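Side-chain contacts in transcriptional regulator containing CBS domains (Streptococcus pneumoniae, PDB 6UOF), which probably regulates transcription, with this tandem pair of CBS domains, a module that in relatives often binds adenine nucleotides, likely serving as its sensory part: residues D22-Y27 with R55-K60; Q46-V51 with P99-N104. One frame throughout, in Å; residues are numbered along the deposited sequence.

Contact 1 (D22-Y27 with R55-K60); sequences DTVKDY and RDAGDK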
loop_
_atom_site.group_PDB
_atom_site.type_symbol
_atom_site.label_atom_id
_atom_site.label_comp_id
_atom_site.label_asym_id
_atom_site.label_seq_id
_atom_site.Cartn_x
_atom_site.Cartn_y
_atom_site.Cartn_z
ATOM N N ASP A 22 11.174 -4.242 -9.272
ATOM C CA ASP A 22 11.529 -5.341 -8.341
ATOM C C ASP A 22 10.868 -6.631 -8.856
ATOM O O ASP A 22 10.031 -6.565 -9.786
ATOM C CB ASP A 22 11.086 -5.026 -6.907
ATOM C CG ASP A 22 11.897 -3.945 -6.188
ATOM O OD1 ASP A 22 13.091 -3.819 -6.485
ATOM O OD2 ASP A 22 11.324 -3.266 -5.303
ATOM N N THR A 23 11.212 -7.768 -8.261
ATOM C CA THR A 23 10.690 -9.083 -8.702
ATOM C C THR A 23 9.789 -9.695 -7.630
ATOM O O THR A 23 9.732 -9.213 -6.482
ATOM C CB THR A 23 11.855 -10.022 -9.023
ATOM O OG1 THR A 23 12.510 -10.274 -7.779
ATOM C CG2 THR A 23 12.805 -9.461 -10.060
ATOM N N VAL A 24 9.112 -10.764 -8.028
ATOM C CA VAL A 24 8.250 -11.517 -7.077
ATOM C C VAL A 24 9.131 -12.045 -5.932
ATOM O O VAL A 24 8.674 -11.983 -4.773
ATOM C CB VAL A 24 7.487 -12.624 -7.823
ATOM C CG1 VAL A 24 6.923 -13.681 -6.881
ATOM C CG2 VAL A 24 6.388 -12.018 -8.681
ATOM N N LYS A 25 10.373 -12.442 -6.222
ATOM C CA LYS A 25 11.322 -12.889 -5.159
ATOM C C LYS A 25 11.501 -11.749 -4.150
ATOM O O LYS A 25 11.495 -12.008 -2.930
ATOM C CB LYS A 25 12.690 -13.271 -5.737
ATOM C CG LYS A 25 13.749 -13.615 -4.692
ATOM C CD LYS A 25 15.144 -13.809 -5.255
ATOM C CE LYS A 25 16.217 -13.920 -4.188
ATOM N NZ LYS A 25 16.363 -12.661 -3.421
ATOM N N ASP A 26 11.685 -10.524 -4.639
ATOM C CA ASP A 26 11.849 -9.360 -3.730
ATOM C C ASP A 26 10.592 -9.187 -2.871
ATOM O O ASP A 26 10.734 -8.879 -1.672
ATOM C CB ASP A 26 12.135 -8.080 -4.514
ATOM C CG ASP A 26 13.440 -8.108 -5.287
ATOM O OD1 ASP A 26 14.410 -8.683 -4.778
ATOM O OD2 ASP A 26 13.458 -7.566 -6.402
ATOM N N TYR A 27 9.408 -9.380 -3.452
ATOM C CA TYR A 27 8.133 -9.273 -2.690
ATOM C C TYR A 27 8.097 -10.342 -1.588
ATOM O O TYR A 27 7.836 -10.005 -0.409
ATOM C CB TYR A 27 6.931 -9.418 -3.625
ATOM C CG TYR A 27 5.644 -9.725 -2.910
ATOM C CD1 TYR A 27 4.902 -8.736 -2.285
ATOM C CD2 TYR A 27 5.217 -11.032 -2.781
ATOM C CE1 TYR A 27 3.728 -9.025 -1.608
ATOM C CE2 TYR A 27 4.065 -11.340 -2.080
ATOM C CZ TYR A 27 3.335 -10.342 -1.471
ATOM O OH TYR A 27 2.191 -10.630 -0.783
ATOM N N ARG A 55 -2.364 -12.700 -3.086
ATOM C CA ARG A 55 -3.185 -13.244 -4.166
ATOM C C ARG A 55 -2.535 -12.931 -5.522
ATOM O O ARG A 55 -2.565 -13.767 -6.425
ATOM C CB ARG A 55 -4.599 -12.654 -4.116
ATOM C CG ARG A 55 -5.482 -13.028 -5.299
ATOM C CD ARG A 55 -6.907 -12.513 -5.177
ATOM N NE ARG A 55 -7.085 -11.119 -5.581
ATOM C CZ ARG A 55 -7.641 -10.712 -6.727
ATOM N NH1 ARG A 55 -8.102 -11.585 -7.608
ATOM N NH2 ARG A 55 -7.751 -9.419 -6.980
ATOM N N ASP A 56 -1.953 -11.745 -5.653
ATOM C CA ASP A 56 -1.326 -11.339 -6.933
ATOM C C ASP A 56 -0.018 -12.088 -7.205
ATOM O O ASP A 56 0.212 -12.445 -8.362
ATOM C CB ASP A 56 -0.958 -9.862 -6.896
ATOM C CG ASP A 56 -2.119 -8.898 -6.798
ATOM O OD1 ASP A 56 -3.182 -9.206 -7.354
ATOM O OD2 ASP A 56 -1.929 -7.814 -6.216
ATOM N N ALA A 57 0.797 -12.329 -6.172
ATOM C CA ALA A 57 2.193 -12.769 -6.409
ATOM C C ALA A 57 2.512 -14.183 -5.919
ATOM O O ALA A 57 3.516 -14.721 -6.400
ATOM C CB ALA A 57 3.115 -11.785 -5.723
ATOM N N GLY A 58 1.713 -14.739 -5.009
ATOM C CA GLY A 58 2.049 -16.004 -4.319
ATOM C C GLY A 58 2.430 -17.153 -5.228
ATOM O O GLY A 58 3.359 -17.917 -4.869
ATOM N N ASP A 59 1.734 -17.292 -6.348
ATOM C CA ASP A 59 1.954 -18.443 -7.264
ATOM C C ASP A 59 2.726 -18.035 -8.518
ATOM O O ASP A 59 2.791 -18.844 -9.447
ATOM C CB ASP A 59 0.613 -19.043 -7.674
ATOM C CG ASP A 59 -0.221 -18.115 -8.541
ATOM O OD1 ASP A 59 0.075 -16.890 -8.569
ATOM O OD2 ASP A 59 -1.128 -18.626 -9.218
ATOM N N LYS A 60 3.303 -16.840 -8.537
ATOM C CA LYS A 60 3.977 -16.381 -9.779
ATOM C C LYS A 60 5.449 -16.788 -9.768
ATOM O O LYS A 60 5.994 -17.116 -8.701
ATOM C CB LYS A 60 3.814 -14.862 -9.912
ATOM C CG LYS A 60 2.375 -14.363 -9.981
ATOM C CD LYS A 60 1.612 -14.871 -11.191
ATOM C CE LYS A 60 0.213 -14.303 -11.299
ATOM N NZ LYS A 60 -0.574 -14.550 -10.070
#
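Y27 brings its CD2-CE2 bond up to the methyl of A57, CD2 3.7 Å from A57 CB and CE2 almost as near, in an oblique approach. Y27 CG stands anti to the backbone N (chi1 163°), which swings the ring out from helix 24-34 toward helix 54-57, and Y27 OH goes on to hydrogen-bond S37 O. One turn earlier, V24 reaches into the turn that follows A57. V24 CG1 rests 3.6 Å from A57 O, while V24 CG2 lies 4.0 Å from K60 CB. A57 O also accepts from K60 N at 3.0 Å, closing the type I turn A57-K60. Beyond CB the lysine bends away, and K60 NZ donates to D56 O at 2.8 Å from above the carbonyl plane and forms a salt bridge with D59 OD1 at 2.9 Å on the syn lone pair. The start of the other helix is tied down by a capping box: T23 N donates to D26 OD2 at 2.9 Å, and D26 N returns a longer bond to T23 OG1. The contact thus joins two helices of the first CBS domain, with V69 and V52 adding to its apolar surroundings. No hydrogen bond crosses it; cohesion between the segments is apolar, while T23 and D26 pair within the cap, K60 is held by D56 O and D59 beside the turn, and S37 O satisfies the tyrosine hydroxyl.

Contact 2 (Q46-V51 with P99-N104); sequences QVVVGV and PVVRSN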
loop_
_atom_site.group_PDB
_atom_site.type_symbol
_atom_site.label_atom_id
_atom_site.label_comp_id
_atom_site.label_asym_id
_atom_site.label_seq_id
_atom_site.Cartn_x
_atom_site.Cartn_y
_atom_site.Cartn_z
ATOM N N GLN A 46 8.442 7.720 -8.620
ATOM C CA GLN A 46 7.925 7.581 -7.227
ATOM C C GLN A 46 6.387 7.600 -7.199
ATOM O O GLN A 46 5.814 7.709 -6.108
ATOM C CB GLN A 46 8.461 8.674 -6.290
ATOM C CG GLN A 46 9.920 9.046 -6.523
ATOM C CD GLN A 46 10.850 7.862 -6.585
ATOM O OE1 GLN A 46 10.832 6.984 -5.732
ATOM N NE2 GLN A 46 11.740 7.875 -7.570
ATOM N N VAL A 47 5.747 7.510 -8.365
ATOM C CA VAL A 47 4.264 7.546 -8.457
ATOM C C VAL A 47 3.717 6.147 -8.156
ATOM O O VAL A 47 4.288 5.140 -8.602
ATOM C CB VAL A 47 3.813 8.062 -9.842
ATOM C CG1 VAL A 47 2.319 7.885 -10.073
ATOM C CG2 VAL A 47 4.193 9.518 -10.026
ATOM N N VAL A 48 2.636 6.097 -7.391
ATOM C CA VAL A 48 1.985 4.787 -7.110
ATOM C C VAL A 48 1.337 4.291 -8.407
ATOM O O VAL A 48 0.500 5.008 -8.970
ATOM C CB VAL A 48 0.964 4.930 -5.977
ATOM C CG1 VAL A 48 0.173 3.643 -5.772
ATOM C CG2 VAL A 48 1.649 5.342 -4.690
ATOM N N VAL A 49 1.715 3.093 -8.843
ATOM C CA VAL A 49 1.192 2.521 -10.120
ATOM C C VAL A 49 0.361 1.261 -9.857
ATOM O O VAL A 49 -0.216 0.733 -10.817
ATOM C CB VAL A 49 2.352 2.236 -11.084
ATOM C CG1 VAL A 49 2.952 3.527 -11.615
ATOM C CG2 VAL A 49 3.424 1.352 -10.470
ATOM N N GLY A 50 0.316 0.795 -8.614
ATOM C CA GLY A 50 -0.458 -0.409 -8.284
ATOM C C GLY A 50 -0.191 -0.834 -6.859
ATOM O O GLY A 50 0.527 -0.128 -6.116
ATOM N N VAL A 51 -0.783 -1.955 -6.484
ATOM C CA VAL A 51 -0.552 -2.584 -5.168
ATOM C C VAL A 51 -0.287 -4.067 -5.421
ATOM O O VAL A 51 -0.799 -4.627 -6.421
ATOM C CB VAL A 51 -1.745 -2.359 -4.222
ATOM C CG1 VAL A 51 -1.905 -0.904 -3.802
ATOM C CG2 VAL A 51 -3.046 -2.901 -4.794
ATOM N N PRO A 99 -2.752 3.090 0.256
ATOM C CA PRO A 99 -1.604 3.971 0.074
ATOM C C PRO A 99 -1.929 5.444 0.340
ATOM O O PRO A 99 -3.018 5.912 0.042
ATOM C CB PRO A 99 -1.227 3.783 -1.397
ATOM C CG PRO A 99 -1.887 2.483 -1.801
ATOM C CD PRO A 99 -3.179 2.467 -1.013
ATOM N N VAL A 100 -0.939 6.140 0.908
ATOM C CA VAL A 100 -1.029 7.596 1.190
ATOM C C VAL A 100 -0.125 8.292 0.178
ATOM O O VAL A 100 1.051 7.912 0.101
ATOM C CB VAL A 100 -0.607 7.909 2.638
ATOM C CG1 VAL A 100 -0.718 9.393 2.946
ATOM C CG2 VAL A 100 -1.414 7.088 3.641
ATOM N N VAL A 101 -0.660 9.296 -0.517
ATOM C CA VAL A 101 0.115 9.966 -1.596
ATOM C C VAL A 101 0.031 11.482 -1.465
ATOM O O VAL A 101 -0.913 12.020 -0.873
ATOM C CB VAL A 101 -0.394 9.535 -2.989
ATOM C CG1 VAL A 101 -0.196 8.051 -3.222
ATOM C CG2 VAL A 101 -1.829 9.958 -3.248
ATOM N N ARG A 102 1.028 12.125 -2.058
ATOM C CA ARG A 102 0.994 13.591 -2.259
ATOM C C ARG A 102 0.007 13.907 -3.393
ATOM O O ARG A 102 -0.456 12.981 -4.082
ATOM C CB ARG A 102 2.385 14.090 -2.653
ATOM C CG ARG A 102 3.477 13.799 -1.638
ATOM C CD ARG A 102 4.757 14.518 -2.059
ATOM N NE ARG A 102 5.858 14.290 -1.141
ATOM C CZ ARG A 102 6.678 13.241 -1.157
ATOM N NH1 ARG A 102 6.534 12.279 -2.052
ATOM N NH2 ARG A 102 7.651 13.162 -0.259
ATOM N N SER A 103 -0.292 15.190 -3.590
ATOM C CA SER A 103 -1.192 15.656 -4.681
ATOM C C SER A 103 -0.700 15.136 -6.043
ATOM O O SER A 103 -1.557 14.828 -6.902
ATOM C CB SER A 103 -1.310 17.163 -4.644
ATOM O OG SER A 103 -2.083 17.676 -5.728
ATOM N N ASN A 104 0.618 14.991 -6.220
ATOM C CA ASN A 104 1.180 14.504 -7.510
ATOM C C ASN A 104 1.215 12.971 -7.585
ATOM O O ASN A 104 1.853 12.430 -8.497
ATOM C CB ASN A 104 2.572 15.072 -7.775
ATOM C CG ASN A 104 3.633 14.545 -6.841
ATOM O OD1 ASN A 104 3.338 13.801 -5.917
ATOM N ND2 ASN A 104 4.880 14.930 -7.094
#
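The backbones of 46-51 and 99-104 run roughly antiparallel, their end-to-end directions 159° apart, but V48 and V101 keep their CA atoms 7.8 Å from each other and no hydrogen bond links the two segments. This is the meeting of two sheets in a CBS pair (Bateman module): strand 48-52 belongs to the first repeat, strand 97-101 to the second, and each is an outermost strand of its own sheet within the chain. Valines and a proline fill the interface. V48 points its CB at the partner strand; its CG1 is anti to the backbone N (chi1 174°), which leaves CG2 anti to the carbonyl carbon and facing V101, with V48 CG2 3.6 Å from V101 CG1. The two side chains cross at about a right angle, and the approach is one methyl to one methyl. V51 and P99 repeat the pattern farther along, also nearly perpendicular, with V51 CG1 3.9 Å from P99 CG on the puckered edge of the pyrrolidine. L107, on the strand next to 97-101, also touches V48, and backbone bonds from Q46 to L107 and from V48 to Q105 bind the first repeat directly to the second. Toward the turn at 102-104 the packing thins. N104 OD1 bonds T106 OG1, and it is the backbone O of N104 that V47 CG2 meets, at 4.0 Å.

Contact 1 lies inside the first CBS domain, whereas contact 2 joins that domain to the second; their centres are 20 Å apart. The chain connects them directly, since strand 48-52 of contact 2 runs on into helix 54-57 of contact 1. Where the two meet, D56 OD2 lies 3.4 Å from V51 O, a mere proximity without a bond; D56 OD2 accepts from T53 N and pairs with S71 OG. V52, the residue just past segment 46-51, touches both Y27 and A57, so the strand that faces the second domain through V48 and V51 also backs the helix packing of contact 1. A bound sodium ion lies about 12 Å from the Y27 side chain, too far for that residue to coordinate it.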